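Local coordinates for protein phosphodiesterase (Trypanosoma brucei brucei, PDB 5H2R) that is a phosphodiesterase-family protein of the HD clan with an all-helical fold, holding zinc and magnesium ions and the ligand LLN, at residues Asn84-Asn89 against Val260-Tyr265; Phe264-Asp269 against Phe282-Asn287. All coordinates share one frame; numbering follows the deposited sequence.

How the contacts relate
From the N terminus, the chain first supplies residues 84-89, in the loop between helix 68-80 and helix 90-105. Contact 1 brings this loop against residues 260-265 of helix 250-274, closing a large loop of 170 intervening residues, 111 of them helical. Contact 2 takes over on the same helix, sharing Phe264 and Tyr265, and closes a short loop by folding residues 282-287 back before helix 290-312. The two loops thus follow one another rather than nest. The centres of the two contacts lie about 11 Å apart, and a salt bridge from Glu262 OE1 to Arg284 NH2 (2.8 Å) joins them. Helix 250-274 therefore ties the metal-side loop to the 282-287 loop, and both contacts touch LLN.

Contact 1: residues Asn84-Asn89 against Val260-Tyr265; sequences NVPYHN and VTEEFY. With LLN ((4~{a}~{S},8~{a}~{R})-2-cycloheptyl-4-[4-(2-hydroxyethyloxy)-3-[2-(2-oxidanylideneimidazolidin-1-yl)ethoxy]phenyl]-4~{a},5,8,8~{a}-tetrahydrophthalazin-1-one), chain E.
Glu263 holds His88 through a His-carboxylate hydrogen bond, made here between the 84-89 loop and helix 250-274 of the all-helical phosphodiesterase fold. His88 ND1 donates over 2.7 Å at 159° to Glu263 OE2, which accepts with its syn lone pair and lies near the ring plane. The other oxygen, Glu263 OE1, accepts two backbone bonds: from His88 N at 2.8 Å on the syn side, and from Tyr87 N at 2.9 Å from above the carboxylate plane. Three donors thus fix the carboxylate's rotation. With CG anti to the backbone N (chi1 -170°) and an extended chain, Glu263 spans the gap, passing Pro86, whose CG lies 3.7 Å from Glu263 N.

The nearest side-chain atoms of His88 are about 4 Å from the zinc ion and from the magnesium ion, so Glu263 fixes the imidazole's orientation beside the metal pair; His132 stacks on that ring. Beside this, Val260 CG2 sits over one face of Tyr87, 4.2 Å from the ring centroid, while Asn245 bonds the Tyr87 hydroxyl. Farther back, Asn89 ND2 ties the loop to itself through Val85 O (2.9 Å). On the ligand side, Val260 CG1 rests 3.4 Å from LLN O1.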
ATOM      1  N   ASN A  84      -3.184   0.377  16.021  1.00 15.29           N
ATOM      2  CA  ASN A  84      -4.274  -0.572  16.176  1.00 15.05           C
ATOM      3  C   ASN A  84      -5.585   0.075  15.701  1.00 19.13           C
ATOM      4  O   ASN A  84      -6.395   0.539  16.503  1.00 19.96           O
ATOM      5  CB  ASN A  84      -4.316  -1.106  17.640  1.00 15.11           C
ATOM      6  CG  ASN A  84      -5.403  -2.136  17.915  1.00 36.12           C
ATOM      7  OD1 ASN A  84      -5.927  -2.242  19.034  1.00 34.37           O
ATOM      8  ND2 ASN A  84      -5.793  -2.898  16.902  1.00 24.87           N
ATOM      9  N   VAL A  85      -5.741   0.189  14.370  1.00 14.98           N
ATOM     10  CA  VAL A  85      -6.919   0.740  13.698  1.00 14.26           C
ATOM     11  C   VAL A  85      -7.536  -0.381  12.822  1.00 17.60           C
ATOM     12  O   VAL A  85      -6.830  -1.350  12.557  1.00 17.59           O
ATOM     13  CB  VAL A  85      -6.638   2.055  12.917  1.00 18.43           C
ATOM     14  CG1 VAL A  85      -6.218   3.182  13.862  1.00 19.29           C
ATOM     15  CG2 VAL A  85      -5.600   1.845  11.834  1.00 18.20           C
ATOM     16  N   PRO A  86      -8.830  -0.334  12.424  1.00 14.42           N
ATOM     17  CA  PRO A  86      -9.408  -1.487  11.712  1.00 13.58           C
ATOM     18  C   PRO A  86      -8.832  -1.788  10.319  1.00 15.16           C
ATOM     19  O   PRO A  86      -8.704  -2.969   9.975  1.00 14.17           O
ATOM     20  CB  PRO A  86     -10.907  -1.171  11.646  1.00 15.74           C
ATOM     21  CG  PRO A  86     -11.130  -0.087  12.667  1.00 20.61           C
ATOM     22  CD  PRO A  86      -9.856   0.688  12.712  1.00 15.82           C
ATOM     23  N   TYR A  87      -8.448  -0.748   9.560  1.00  9.98           N
ATOM     24  CA  TYR A  87      -7.939  -0.908   8.186  1.00  9.75           C
ATOM     25  C   TYR A  87      -6.470  -0.508   7.985  1.00 13.06           C
ATOM     26  O   TYR A  87      -5.691  -1.338   7.531  1.00 12.08           O
ATOM     27  CB  TYR A  87      -8.833  -0.164   7.178  1.00 11.69           C
ATOM     28  CG  TYR A  87      -8.416  -0.426   5.751  1.00 12.92           C
ATOM     29  CD1 TYR A  87      -8.830  -1.578   5.082  1.00 14.19           C
ATOM     30  CD2 TYR A  87      -7.497   0.406   5.111  1.00 13.71           C
ATOM     31  CE1 TYR A  87      -8.419  -1.841   3.775  1.00 14.40           C
ATOM     32  CE2 TYR A  87      -7.054   0.137   3.820  1.00 15.07           C
ATOM     33  CZ  TYR A  87      -7.520  -0.985   3.151  1.00 15.02           C
ATOM     34  OH  TYR A  87      -7.067  -1.236   1.880  1.00 12.92           O
ATOM     35  N   HIS A  88      -6.100   0.770   8.255  1.00  8.53           N
ATOM     36  CA  HIS A  88      -4.732   1.241   8.048  1.00  9.17           C
ATOM     37  C   HIS A  88      -3.735   0.787   9.159  1.00 13.47           C
ATOM     38  O   HIS A  88      -3.036   1.604   9.783  1.00 10.95           O
ATOM     39  CB  HIS A  88      -4.733   2.750   7.851  1.00 10.25           C
ATOM     40  CG  HIS A  88      -5.277   3.181   6.531  1.00 13.74           C
ATOM     41  ND1 HIS A  88      -6.512   3.780   6.425  1.00 14.63           N
ATOM     42  CD2 HIS A  88      -4.726   3.095   5.299  1.00 15.43           C
ATOM     43  CE1 HIS A  88      -6.679   4.034   5.142  1.00 14.25           C
ATOM     44  NE2 HIS A  88      -5.628   3.649   4.426  1.00 14.90           N
ATOM     45  N   ASN A  89      -3.695  -0.537   9.401  1.00 11.36           N
ATOM     46  CA  ASN A  89      -2.806  -1.156  10.387  1.00 10.07           C
ATOM     47  C   ASN A  89      -1.664  -1.838   9.618  1.00 11.82           C
ATOM     48  O   ASN A  89      -1.643  -1.769   8.388  1.00 11.02           O
ATOM     49  CB  ASN A  89      -3.591  -2.163  11.266  1.00  8.68           C
ATOM     50  CG  ASN A  89      -4.359  -3.172  10.457  1.00 16.81           C
ATOM     51  OD1 ASN A  89      -3.845  -3.756   9.498  1.00 12.21           O
ATOM     52  ND2 ASN A  89      -5.629  -3.320  10.757  1.00  9.59           N
ATOM     53  N   VAL A 260     -12.397  -1.558   6.283  1.00 17.00           N
ATOM     54  CA  VAL A 260     -12.434  -0.158   5.843  1.00 16.38           C
ATOM     55  C   VAL A 260     -13.741   0.514   6.296  1.00 19.37           C
ATOM     56  O   VAL A 260     -13.730   1.705   6.604  1.00 17.20           O
ATOM     57  CB  VAL A 260     -12.126   0.027   4.333  1.00 19.14           C
ATOM     58  CG1 VAL A 260     -13.346  -0.235   3.443  1.00 19.10           C
ATOM     59  CG2 VAL A 260     -11.524   1.402   4.058  1.00 18.32           C
ATOM     60  N   THR A 261     -14.840  -0.261   6.356  1.00 17.05           N
ATOM     61  CA  THR A 261     -16.165   0.217   6.792  1.00 17.70           C
ATOM     62  C   THR A 261     -16.089   0.672   8.243  1.00 21.14           C
ATOM     63  O   THR A 261     -16.503   1.791   8.537  1.00 20.80           O
ATOM     64  CB  THR A 261     -17.238  -0.859   6.518  1.00 22.66           C
ATOM     65  OG1 THR A 261     -17.375  -0.979   5.111  1.00 15.56           O
ATOM     66  CG2 THR A 261     -18.607  -0.526   7.125  1.00 26.40           C
ATOM     67  N   GLU A 262     -15.545  -0.196   9.128  1.00 16.60           N
ATOM     68  CA  GLU A 262     -15.402   0.062  10.564  1.00 16.63           C
ATOM     69  C   GLU A 262     -14.488   1.246  10.836  1.00 18.69           C
ATOM     70  O   GLU A 262     -14.819   2.081  11.673  1.00 19.59           O
ATOM     71  CB  GLU A 262     -14.943  -1.200  11.312  1.00 17.91           C
ATOM     72  CG  GLU A 262     -14.954  -1.107  12.831  1.00 25.61           C
ATOM     73  CD  GLU A 262     -16.177  -0.526  13.527  1.00 34.70           C
ATOM     74  OE1 GLU A 262     -15.976   0.101  14.589  1.00 34.07           O
ATOM     75  OE2 GLU A 262     -17.315  -0.657  13.015  1.00 29.68           O
ATOM     76  N   GLU A 263     -13.369   1.352  10.095  1.00 12.72           N
ATOM     77  CA  GLU A 263     -12.470   2.484  10.262  1.00 11.65           C
ATOM     78  C   GLU A 263     -13.170   3.789   9.871  1.00 13.89           C
ATOM     79  O   GLU A 263     -13.112   4.759  10.624  1.00 15.28           O
ATOM     80  CB  GLU A 263     -11.218   2.297   9.406  1.00 12.51           C
ATOM     81  CG  GLU A 263     -10.195   3.344   9.767  1.00 15.62           C
ATOM     82  CD  GLU A 263      -8.875   3.064   9.112  1.00 21.14           C
ATOM     83  OE1 GLU A 263      -8.181   2.130   9.563  1.00  9.92           O
ATOM     84  OE2 GLU A 263      -8.506   3.824   8.194  1.00 15.58           O
ATOM     85  N   PHE A 264     -13.833   3.793   8.717  1.00 11.82           N
ATOM     86  CA  PHE A 264     -14.547   4.964   8.186  1.00 12.76           C
ATOM     87  C   PHE A 264     -15.639   5.417   9.154  1.00 17.66           C
ATOM     88  O   PHE A 264     -15.767   6.619   9.417  1.00 15.50           O
ATOM     89  CB  PHE A 264     -15.137   4.669   6.795  1.00 13.47           C
ATOM     90  CG  PHE A 264     -14.190   4.821   5.622  1.00 15.30           C
ATOM     91  CD1 PHE A 264     -12.809   4.827   5.809  1.00 17.94           C
ATOM     92  CD2 PHE A 264     -14.677   4.912   4.323  1.00 19.05           C
ATOM     93  CE1 PHE A 264     -11.936   4.956   4.721  1.00 19.71           C
ATOM     94  CE2 PHE A 264     -13.802   5.039   3.233  1.00 22.14           C
ATOM     95  CZ  PHE A 264     -12.438   5.063   3.439  1.00 18.82           C
ATOM     96  N   TYR A 265     -16.377   4.448   9.718  1.00 16.78           N
ATOM     97  CA  TYR A 265     -17.468   4.694  10.677  1.00 17.28           C
ATOM     98  C   TYR A 265     -16.938   5.328  11.961  1.00 20.54           C
ATOM     99  O   TYR A 265     -17.559   6.258  12.471  1.00 22.71           O
ATOM    100  CB  TYR A 265     -18.281   3.400  10.938  1.00 18.27           C
ATOM    101  CG  TYR A 265     -19.258   3.037   9.831  1.00 20.06           C
ATOM    102  CD1 TYR A 265     -19.523   3.923   8.788  1.00 22.78           C
ATOM    103  CD2 TYR A 265     -19.967   1.838   9.862  1.00 19.96           C
ATOM    104  CE1 TYR A 265     -20.430   3.605   7.779  1.00 24.04           C
ATOM    105  CE2 TYR A 265     -20.901   1.523   8.872  1.00 20.66           C
ATOM    106  CZ  TYR A 265     -21.132   2.412   7.834  1.00 29.08           C
ATOM    107  OH  TYR A 265     -22.028   2.112   6.834  1.00 30.15           O
TER
HETATM  108  C1  LLN E1003     -11.952  -2.446   0.546  1.00 16.96           C
HETATM  109  C2  LLN E1003     -11.912  -0.035   0.220  1.00 19.92           C
HETATM  110  C3  LLN E1003     -10.543   0.053   0.447  1.00 22.06           C
HETATM  111  O1  LLN E1003     -12.627  -1.213   0.214  1.00 17.28           O
HETATM  112  O2  LLN E1003     -14.009   0.990  -0.137  1.00 18.16           O
HETATM  113  O3  LLN E1003     -17.605  -0.500   1.098  1.00 28.77           O
HETATM  114  C11 LLN E1003     -17.392   2.304   3.207  1.00 30.89           C
HETATM  115  C12 LLN E1003     -17.412   0.584   1.634  1.00 30.58           C
HETATM  116  C13 LLN E1003      -9.964   3.780   0.135  1.00 17.94           C
HETATM  117  C14 LLN E1003     -10.999   7.012  -0.975  1.00 19.17           C
HETATM  118  C15 LLN E1003     -10.946   6.774  -2.536  1.00 18.87           C
HETATM  119  C16 LLN E1003     -11.921   7.495  -3.467  1.00 21.31           C
HETATM  120  C17 LLN E1003     -13.352   6.966  -3.450  1.00 25.41           C
HETATM  121  C18 LLN E1003     -14.162   7.157  -2.174  1.00 23.69           C
HETATM  122  C19 LLN E1003     -13.610   6.509  -0.908  1.00 25.38           C
HETATM  123  C20 LLN E1003     -12.389   7.201  -0.297  1.00 21.75           C
HETATM  124  C21 LLN E1003      -8.943   6.396   0.254  1.00 16.43           C
HETATM  125  C22 LLN E1003      -8.197   5.280   0.966  1.00 17.51           C
HETATM  126  C23 LLN E1003      -6.691   5.567   1.073  1.00 15.25           C
HETATM  127  C24 LLN E1003      -5.979   5.290  -0.217  1.00 13.46           C
HETATM  128  C25 LLN E1003      -6.414   4.415  -1.106  1.00 12.36           C
HETATM  129  C26 LLN E1003      -7.795   3.814  -1.084  1.00 12.43           C
HETATM  130  C27 LLN E1003      -8.461   3.905   0.301  1.00 14.49           C
HETATM  131  O4  LLN E1003      -8.477   7.513   0.104  1.00 20.04           O
HETATM  132  N3  LLN E1003     -10.169   6.046  -0.226  1.00 18.41           N
HETATM  133  N2  LLN E1003     -10.727   4.787  -0.114  1.00 15.11           N
HETATM  134  C5  LLN E1003     -10.642   2.459   0.185  1.00 19.97           C
HETATM  135  C4  LLN E1003      -9.917   1.289   0.432  1.00 22.62           C
HETATM  136  C6  LLN E1003     -12.013   2.373  -0.045  1.00 20.60           C
HETATM  137  C7  LLN E1003     -12.648   1.139  -0.065  1.00 19.08           C
HETATM  138  C   LLN E1003     -12.586  -3.600  -0.189  1.00 15.43           C
HETATM  139  O   LLN E1003     -12.469  -3.460  -1.592  1.00 15.29           O
HETATM  140  C8  LLN E1003     -14.821   2.140  -0.420  1.00 18.74           C
HETATM  141  C9  LLN E1003     -16.274   1.720  -0.334  1.00 23.08           C
HETATM  142  N   LLN E1003     -16.785   1.659   1.048  1.00 27.32           N
HETATM  143  N1  LLN E1003     -17.765   0.933   2.881  1.00 31.47           N
HETATM  144  C10 LLN E1003     -16.503   2.703   2.035  1.00 29.52           C

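Contact 2: residues Phe264-Asp269 against Phe282-Asn287; sequences FYRQGD and FDRSKN. With LLN ((4~{a}~{S},8~{a}~{R})-2-cycloheptyl-4-[4-(2-hydroxyethyloxy)-3-[2-(2-oxidanylideneimidazolidin-1-yl)ethoxy]phenyl]-4~{a},5,8,8~{a}-tetrahydrophthalazin-1-one), chain E.
Phe282 lays its ring against Phe264 in an offset stack, centroids 4.7 Å apart and planes at 27°, joining the 282-287 loop to helix 250-274. Phe282 CE2 comes over one face of the Phe264 ring, near its rim, and meets Phe264 CG at 3.6 Å. Phe282 turns CG anti to its own carbonyl carbon (chi1 -58°), which sets the ring edge beside the carbonyl oxygen of Phe264, while the Gln267 amide covers a face. That amide is anchored elsewhere, by Asn136 and Glu271. Phe264 lines the LLN site, its CD2 lying 3.7 Å from LLN C10, and Phe282 backs Phe264 from the side of the loop. The backbones approach closely at Gly268, whose CA makes a CA-H...O contact of 3.0 Å with Phe282 O.

Tyr265 offers a ring face to Arg284, whose CA stands 3.8 Å from the ring centroid, 14° off the normal, in a CH-pi contact. Bends at chi2 and chi3 curl the Arg284 chain along Tyr265 CB, bringing its NE to Asp269 OD2 in a weak, bent salt-bridge bond of 3.3 Å. Carboxylate and guanidinium planes run nearly parallel but are offset, with OD2 displaced from the guanidinium plane. A water accepts from Arg284 N and lies 2.7 Å from both Asp269 OD1 and Phe282 O; another joins the Tyr265 hydroxyl to Asp283 O. The Arg266 and Arg284 guanidiniums lie almost parallel, and both converge on Glu262 OE1. With Arg284 NE also weakly held by Asp269 OD2, these carboxylates would be expected to keep the Arg284 chain folded over Tyr265.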
ATOM      1  N   PHE A 264     -13.833   3.793   8.717  1.00 11.82           N
ATOM      2  CA  PHE A 264     -14.547   4.964   8.186  1.00 12.76           C
ATOM      3  C   PHE A 264     -15.639   5.417   9.154  1.00 17.66           C
ATOM      4  O   PHE A 264     -15.767   6.619   9.417  1.00 15.50           O
ATOM      5  CB  PHE A 264     -15.137   4.669   6.795  1.00 13.47           C
ATOM      6  CG  PHE A 264     -14.190   4.821   5.622  1.00 15.30           C
ATOM      7  CD1 PHE A 264     -12.809   4.827   5.809  1.00 17.94           C
ATOM      8  CD2 PHE A 264     -14.677   4.912   4.323  1.00 19.05           C
ATOM      9  CE1 PHE A 264     -11.936   4.956   4.721  1.00 19.71           C
ATOM     10  CE2 PHE A 264     -13.802   5.039   3.233  1.00 22.14           C
ATOM     11  CZ  PHE A 264     -12.438   5.063   3.439  1.00 18.82           C
ATOM     12  N   TYR A 265     -16.377   4.448   9.718  1.00 16.78           N
ATOM     13  CA  TYR A 265     -17.468   4.694  10.677  1.00 17.28           C
ATOM     14  C   TYR A 265     -16.938   5.328  11.961  1.00 20.54           C
ATOM     15  O   TYR A 265     -17.559   6.258  12.471  1.00 22.71           O
ATOM     16  CB  TYR A 265     -18.281   3.400  10.938  1.00 18.27           C
ATOM     17  CG  TYR A 265     -19.258   3.037   9.831  1.00 20.06           C
ATOM     18  CD1 TYR A 265     -19.523   3.923   8.788  1.00 22.78           C
ATOM     19  CD2 TYR A 265     -19.967   1.838   9.862  1.00 19.96           C
ATOM     20  CE1 TYR A 265     -20.430   3.605   7.779  1.00 24.04           C
ATOM     21  CE2 TYR A 265     -20.901   1.523   8.872  1.00 20.66           C
ATOM     22  CZ  TYR A 265     -21.132   2.412   7.834  1.00 29.08           C
ATOM     23  OH  TYR A 265     -22.028   2.112   6.834  1.00 30.15           O
ATOM     24  N   ARG A 266     -15.752   4.887  12.444  1.00 15.25           N
ATOM     25  CA  ARG A 266     -15.093   5.486  13.613  1.00 13.32           C
ATOM     26  C   ARG A 266     -14.708   6.944  13.328  1.00 15.14           C
ATOM     27  O   ARG A 266     -14.768   7.766  14.236  1.00 12.42           O
ATOM     28  CB  ARG A 266     -13.857   4.691  14.045  1.00 12.74           C
ATOM     29  CG  ARG A 266     -14.197   3.328  14.676  1.00 17.48           C
ATOM     30  CD  ARG A 266     -12.984   2.628  15.250  1.00 19.77           C
ATOM     31  NE  ARG A 266     -13.261   1.205  15.461  1.00 29.76           N
ATOM     32  CZ  ARG A 266     -12.477   0.364  16.132  1.00 41.19           C
ATOM     33  NH1 ARG A 266     -11.356   0.799  16.702  1.00 28.85           N
ATOM     34  NH2 ARG A 266     -12.811  -0.913  16.250  1.00 25.69           N
ATOM     35  N   GLN A 267     -14.286   7.256  12.085  1.00 13.22           N
ATOM     36  CA  GLN A 267     -13.960   8.648  11.730  1.00 12.28           C
ATOM     37  C   GLN A 267     -15.222   9.510  11.837  1.00 15.35           C
ATOM     38  O   GLN A 267     -15.195  10.573  12.484  1.00 12.89           O
ATOM     39  CB  GLN A 267     -13.315   8.778  10.336  1.00 13.73           C
ATOM     40  CG  GLN A 267     -13.088  10.255   9.948  1.00 16.98           C
ATOM     41  CD  GLN A 267     -12.408  10.472   8.629  1.00 28.82           C
ATOM     42  OE1 GLN A 267     -11.408   9.841   8.313  1.00 17.61           O
ATOM     43  NE2 GLN A 267     -12.888  11.438   7.863  1.00 20.98           N
ATOM     44  N   GLY A 268     -16.308   9.021  11.231  1.00 13.68           N
ATOM     45  CA  GLY A 268     -17.615   9.679  11.252  1.00 13.54           C
ATOM     46  C   GLY A 268     -18.146   9.948  12.639  1.00 17.03           C
ATOM     47  O   GLY A 268     -18.670  11.037  12.890  1.00 17.19           O
ATOM     48  N   ASP A 269     -17.977   8.971  13.562  1.00 14.25           N
ATOM     49  CA  ASP A 269     -18.367   9.096  14.971  1.00 13.53           C
ATOM     50  C   ASP A 269     -17.573  10.216  15.638  1.00 17.18           C
ATOM     51  O   ASP A 269     -18.156  11.017  16.354  1.00 15.63           O
ATOM     52  CB  ASP A 269     -18.145   7.764  15.700  1.00 14.94           C
ATOM     53  CG  ASP A 269     -19.166   6.688  15.359  1.00 22.55           C
ATOM     54  OD1 ASP A 269     -20.130   6.989  14.605  1.00 22.81           O
ATOM     55  OD2 ASP A 269     -18.998   5.546  15.830  1.00 21.79           O
ATOM     56  N   PHE A 282     -19.100   7.731   5.906  1.00 22.40           N
ATOM     57  CA  PHE A 282     -18.521   7.694   7.248  1.00 21.38           C
ATOM     58  C   PHE A 282     -19.596   7.672   8.372  1.00 25.77           C
ATOM     59  O   PHE A 282     -19.251   7.804   9.549  1.00 23.02           O
ATOM     60  CB  PHE A 282     -17.575   8.907   7.405  1.00 22.32           C
ATOM     61  CG  PHE A 282     -16.453   8.965   6.388  1.00 23.43           C
ATOM     62  CD1 PHE A 282     -16.642   9.572   5.150  1.00 26.03           C
ATOM     63  CD2 PHE A 282     -15.213   8.398   6.663  1.00 25.31           C
ATOM     64  CE1 PHE A 282     -15.614   9.611   4.205  1.00 27.47           C
ATOM     65  CE2 PHE A 282     -14.184   8.437   5.718  1.00 28.49           C
ATOM     66  CZ  PHE A 282     -14.391   9.046   4.496  1.00 27.48           C
ATOM     67  N   ASP A 283     -20.878   7.467   8.011  1.00 24.42           N
ATOM     68  CA  ASP A 283     -22.012   7.467   8.950  1.00 24.40           C
ATOM     69  C   ASP A 283     -22.390   6.069   9.499  1.00 30.10           C
ATOM     70  O   ASP A 283     -22.931   5.242   8.781  1.00 31.42           O
ATOM     71  CB  ASP A 283     -23.200   8.159   8.297  1.00 25.73           C
ATOM     72  CG  ASP A 283     -24.085   8.935   9.253  1.00 23.35           C
ATOM     73  OD1 ASP A 283     -24.593   8.322  10.220  1.00 21.15           O
ATOM     74  OD2 ASP A 283     -24.339  10.124   8.984  1.00 30.17           O
ATOM     75  N   ARG A 284     -22.081   5.819  10.774  1.00 27.88           N
ATOM     76  CA  ARG A 284     -22.271   4.551  11.495  1.00 28.54           C
ATOM     77  C   ARG A 284     -23.729   4.267  11.843  1.00 36.17           C
ATOM     78  O   ARG A 284     -24.223   3.191  11.495  1.00 35.06           O
ATOM     79  CB  ARG A 284     -21.393   4.538  12.761  1.00 28.34           C
ATOM     80  CG  ARG A 284     -21.669   3.415  13.753  1.00 32.09           C
ATOM     81  CD  ARG A 284     -20.638   2.323  13.665  1.00 39.07           C
ATOM     82  NE  ARG A 284     -19.341   2.764  14.171  1.00 41.44           N
ATOM     83  CZ  ARG A 284     -18.493   1.983  14.830  1.00 50.20           C
ATOM     84  NH1 ARG A 284     -18.807   0.720  15.089  1.00 31.64           N
ATOM     85  NH2 ARG A 284     -17.331   2.464  15.250  1.00 28.85           N
ATOM     86  N   SER A 285     -24.386   5.203  12.587  1.00 35.51           N
ATOM     87  CA  SER A 285     -25.780   5.138  13.054  1.00 36.70           C
ATOM     88  C   SER A 285     -26.759   4.956  11.882  1.00 43.90           C
ATOM     89  O   SER A 285     -27.525   3.981  11.882  1.00 42.64           O
ATOM     90  CB  SER A 285     -26.125   6.372  13.880  1.00 39.76           C
ATOM     91  OG  SER A 285     -25.966   7.556  13.119  1.00 47.87           O
ATOM     92  N   LYS A 286     -26.705   5.861  10.859  1.00 43.13           N
ATOM     93  CA  LYS A 286     -27.513   5.694   9.645  1.00 43.75           C
ATOM     94  C   LYS A 286     -26.798   4.571   8.912  1.00 50.78           C
ATOM     95  O   LYS A 286     -25.593   4.389   9.140  1.00 50.38           O
ATOM     96  CB  LYS A 286     -27.590   6.982   8.793  1.00 45.34           C
ATOM     97  CG  LYS A 286     -26.513   7.143   7.712  1.00 41.76           C
ATOM     98  CD  LYS A 286     -26.957   6.759   6.313  1.00 43.70           C
ATOM     99  CE  LYS A 286     -26.252   7.586   5.271  1.00 51.31           C
ATOM    100  NZ  LYS A 286     -26.824   8.960   5.170  1.00 58.09           N
ATOM    101  N   ASN A 287     -27.496   3.799   8.065  1.00 48.72           N
ATOM    102  CA  ASN A 287     -26.754   2.713   7.468  1.00 48.79           C
ATOM    103  C   ASN A 287     -27.018   2.417   6.000  1.00 53.21           C
ATOM    104  O   ASN A 287     -28.157   2.340   5.534  1.00 53.34           O
ATOM    105  CB  ASN A 287     -26.915   1.464   8.294  1.00 48.68           C
ATOM    106  CG  ASN A 287     -25.812   1.362   9.324  1.00 53.16           C
ATOM    107  OD1 ASN A 287     -24.618   1.324   8.994  1.00 44.17           O
ATOM    108  ND2 ASN A 287     -26.180   1.202  10.582  1.00 35.75           N
TER
HETATM  109  C1  LLN E1003     -11.952  -2.446   0.546  1.00 16.96           C
HETATM  110  C2  LLN E1003     -11.912  -0.035   0.220  1.00 19.92           C
HETATM  111  C3  LLN E1003     -10.543   0.053   0.447  1.00 22.06           C
HETATM  112  O1  LLN E1003     -12.627  -1.213   0.214  1.00 17.28           O
HETATM  113  O2  LLN E1003     -14.009   0.990  -0.137  1.00 18.16           O
HETATM  114  O3  LLN E1003     -17.605  -0.500   1.098  1.00 28.77           O
HETATM  115  C11 LLN E1003     -17.392   2.304   3.207  1.00 30.89           C
HETATM  116  C12 LLN E1003     -17.412   0.584   1.634  1.00 30.58           C
HETATM  117  C13 LLN E1003      -9.964   3.780   0.135  1.00 17.94           C
HETATM  118  C14 LLN E1003     -10.999   7.012  -0.975  1.00 19.17           C
HETATM  119  C15 LLN E1003     -10.946   6.774  -2.536  1.00 18.87           C
HETATM  120  C16 LLN E1003     -11.921   7.495  -3.467  1.00 21.31           C
HETATM  121  C17 LLN E1003     -13.352   6.966  -3.450  1.00 25.41           C
HETATM  122  C18 LLN E1003     -14.162   7.157  -2.174  1.00 23.69           C
HETATM  123  C19 LLN E1003     -13.610   6.509  -0.908  1.00 25.38           C
HETATM  124  C20 LLN E1003     -12.389   7.201  -0.297  1.00 21.75           C
HETATM  125  C21 LLN E1003      -8.943   6.396   0.254  1.00 16.43           C
HETATM  126  C22 LLN E1003      -8.197   5.280   0.966  1.00 17.51           C
HETATM  127  C23 LLN E1003      -6.691   5.567   1.073  1.00 15.25           C
HETATM  128  C24 LLN E1003      -5.979   5.290  -0.217  1.00 13.46           C
HETATM  129  C25 LLN E1003      -6.414   4.415  -1.106  1.00 12.36           C
HETATM  130  C26 LLN E1003      -7.795   3.814  -1.084  1.00 12.43           C
HETATM  131  C27 LLN E1003      -8.461   3.905   0.301  1.00 14.49           C
HETATM  132  O4  LLN E1003      -8.477   7.513   0.104  1.00 20.04           O
HETATM  133  N3  LLN E1003     -10.169   6.046  -0.226  1.00 18.41           N
HETATM  134  N2  LLN E1003     -10.727   4.787  -0.114  1.00 15.11           N
HETATM  135  C5  LLN E1003     -10.642   2.459   0.185  1.00 19.97           C
HETATM  136  C4  LLN E1003      -9.917   1.289   0.432  1.00 22.62           C
HETATM  137  C6  LLN E1003     -12.013   2.373  -0.045  1.00 20.60           C
HETATM  138  C7  LLN E1003     -12.648   1.139  -0.065  1.00 19.08           C
HETATM  139  C   LLN E1003     -12.586  -3.600  -0.189  1.00 15.43           C
HETATM  140  O   LLN E1003     -12.469  -3.460  -1.592  1.00 15.29           O
HETATM  141  C8  LLN E1003     -14.821   2.140  -0.420  1.00 18.74           C
HETATM  142  C9  LLN E1003     -16.274   1.720  -0.334  1.00 23.08           C
HETATM  143  N   LLN E1003     -16.785   1.659   1.048  1.00 27.32           N
HETATM  144  N1  LLN E1003     -17.765   0.933   2.881  1.00 31.47           N
HETATM  145  C10 LLN E1003     -16.503   2.703   2.035  1.00 29.52           C
HETATM  146  O   HOH W   1     -23.726   4.205   6.380  1.00 24.95           O
HETATM  147  O   HOH W   2     -20.517   7.704  11.987  1.00 17.21           O
HETATM  148  O   HOH W   3     -22.826   7.403  14.712  1.00 20.37           O